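Local coordinates for protein assemblin (Human herpesvirus 3, PDB 1VZV) that is the serine protease of the varicella-zoster virus scaffold, active as a dimer and probably cleaving the assembly protein so that the capsid can mature, at residues A2-G7 with L64-C69. Residues are numbered along the deposited sequence; the frame is centred on the assembly and turned at random.
Sequences ALYVAG and LGIVRC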
loop_
_atom_site.group_PDB
_atom_site.type_symbol
_atom_site.label_atom_id
_atom_site.label_comp_id
_atom_site.label_asym_id
_atom_site.label_seq_id
_atom_site.Cartn_x
_atom_site.Cartn_y
_atom_site.Cartn_z
ATOM N N ALA A 2 6.282 12.385 20.687
ATOM C CA ALA A 2 4.930 12.074 20.230
ATOM C C ALA A 2 4.512 12.846 18.991
ATOM O O ALA A 2 5.223 13.708 18.495
ATOM C CB ALA A 2 3.917 12.313 21.352
ATOM N N LEU A 3 3.356 12.484 18.472
ATOM C CA LEU A 3 2.813 13.134 17.321
ATOM C C LEU A 3 1.447 13.559 17.761
ATOM O O LEU A 3 0.807 12.889 18.564
ATOM C CB LEU A 3 2.665 12.150 16.177
ATOM C CG LEU A 3 3.863 11.827 15.282
ATOM C CD1 LEU A 3 5.059 11.391 16.137
ATOM C CD2 LEU A 3 3.456 10.746 14.264
ATOM N N TYR A 4 1.028 14.716 17.292
ATOM C CA TYR A 4 -0.282 15.213 17.605
ATOM C C TYR A 4 -0.944 15.224 16.271
ATOM O O TYR A 4 -0.311 15.554 15.268
ATOM C CB TYR A 4 -0.199 16.614 18.172
ATOM C CG TYR A 4 0.432 16.597 19.514
ATOM C CD1 TYR A 4 1.815 16.534 19.645
ATOM C CD2 TYR A 4 -0.350 16.490 20.659
ATOM C CE1 TYR A 4 2.401 16.346 20.863
ATOM C CE2 TYR A 4 0.236 16.300 21.899
ATOM C CZ TYR A 4 1.611 16.225 21.985
ATOM O OH TYR A 4 2.192 16.000 23.199
ATOM N N VAL A 5 -2.184 14.763 16.252
ATOM C CA VAL A 5 -2.983 14.711 15.043
ATOM C C VAL A 5 -4.207 15.562 15.353
ATOM O O VAL A 5 -4.701 15.528 16.484
ATOM C CB VAL A 5 -3.457 13.281 14.784
ATOM C CG1 VAL A 5 -4.058 13.166 13.415
ATOM C CG2 VAL A 5 -2.326 12.322 14.947
ATOM N N ALA A 6 -4.656 16.359 14.389
ATOM C CA ALA A 6 -5.838 17.191 14.577
ATOM C C ALA A 6 -6.594 17.261 13.251
ATOM O O ALA A 6 -5.979 17.267 12.189
ATOM C CB ALA A 6 -5.446 18.571 15.046
ATOM N N GLY A 7 -7.921 17.251 13.302
ATOM C CA GLY A 7 -8.720 17.306 12.093
ATOM C C GLY A 7 -10.172 17.233 12.496
ATOM O O GLY A 7 -10.473 17.165 13.684
ATOM N N LEU A 64 -8.199 16.682 18.548
ATOM C CA LEU A 64 -6.758 16.699 18.698
ATOM C C LEU A 64 -6.457 15.380 19.407
ATOM O O LEU A 64 -7.243 14.913 20.232
ATOM C CB LEU A 64 -6.335 17.919 19.530
ATOM C CG LEU A 64 -4.852 18.178 19.811
ATOM C CD1 LEU A 64 -4.052 18.195 18.537
ATOM C CD2 LEU A 64 -4.723 19.508 20.508
ATOM N N GLY A 65 -5.379 14.726 19.044
ATOM C CA GLY A 65 -5.109 13.479 19.703
ATOM C C GLY A 65 -3.628 13.281 19.797
ATOM O O GLY A 65 -2.847 14.024 19.186
ATOM N N ILE A 66 -3.235 12.314 20.611
ATOM C CA ILE A 66 -1.832 12.014 20.750
ATOM C C ILE A 66 -1.553 10.571 20.280
ATOM O O ILE A 66 -2.349 9.647 20.517
ATOM C CB ILE A 66 -1.322 12.314 22.193
ATOM C CG1 ILE A 66 0.200 12.287 22.234
ATOM C CG2 ILE A 66 -1.879 11.334 23.197
ATOM C CD1 ILE A 66 0.759 12.931 23.454
ATOM N N VAL A 67 -0.512 10.439 19.462
ATOM C CA VAL A 67 -0.069 9.159 18.932
ATOM C C VAL A 67 1.380 9.031 19.413
ATOM O O VAL A 67 2.310 9.637 18.879
ATOM C CB VAL A 67 -0.217 9.084 17.366
ATOM C CG1 VAL A 67 0.395 7.800 16.805
ATOM C CG2 VAL A 67 -1.694 9.160 16.983
ATOM N N ARG A 68 1.522 8.342 20.530
ATOM C CA ARG A 68 2.809 8.107 21.147
ATOM C C ARG A 68 2.953 6.584 21.259
ATOM O O ARG A 68 2.511 5.985 22.238
ATOM C CB ARG A 68 2.828 8.765 22.529
ATOM C CG ARG A 68 4.133 8.642 23.306
ATOM C CD ARG A 68 3.949 9.228 24.712
ATOM N NE ARG A 68 3.919 10.687 24.712
ATOM C CZ ARG A 68 4.918 11.445 25.173
ATOM N NH1 ARG A 68 5.970 10.869 25.768
ATOM N NH2 ARG A 68 4.837 12.784 25.109
ATOM N N CYS A 69 3.482 5.965 20.203
ATOM C CA CYS A 69 3.699 4.511 20.139
ATOM C C CYS A 69 5.092 4.306 19.548
ATOM O O CYS A 69 5.330 4.555 18.374
ATOM C CB CYS A 69 2.619 3.820 19.267
ATOM S SG CYS A 69 2.984 2.074 18.836
#
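Val67, Leu64 and Tyr4 bury the most surface where strands 3-7 and 64-67 run side by side, antiparallel at 151°. Leu3 and Val67 form a hydrogen-bonded pair: Val67 N gives a nearly straight bond to Leu3 O (2.9 Å, 174°), and Leu3 N returns one to Val67 O. Val5 and Gly65 exchange the next two, Gly65 N reaching Val5 O at 2.8 Å. On the face shared by Leu3, Val5 and Val67, Val67 CG2 meets Val5 CG2 at 3.8 Å, the two valines slanting across each other; on this same face Leu3 packs on helix 96-105. Tyr4 and Leu64 project from the other face. With CG anti to its own carbonyl carbon (chi1 -69°), Tyr4 lies alongside Ile66, whose CD1 sits 3.7 Å from Tyr4 CZ. Leu64 CD1 reaches Ala6 CB at 3.8 Å, while Pro149 and Ser152 of helix 149-152 touch Leu64. Just past the Leu3-Val67 pair, Ala2 CB rests 3.7 Å from Arg68 NE. The N-terminal strand lies between strands 61-67 and 144-146 in the mixed sheet of the assemblin (peptidase S21) fold; Ser110 and His129 of the Ser-His-His triad lie on strands 108-112 and 129-133 of this sheet, and His42 follows strand 37-40.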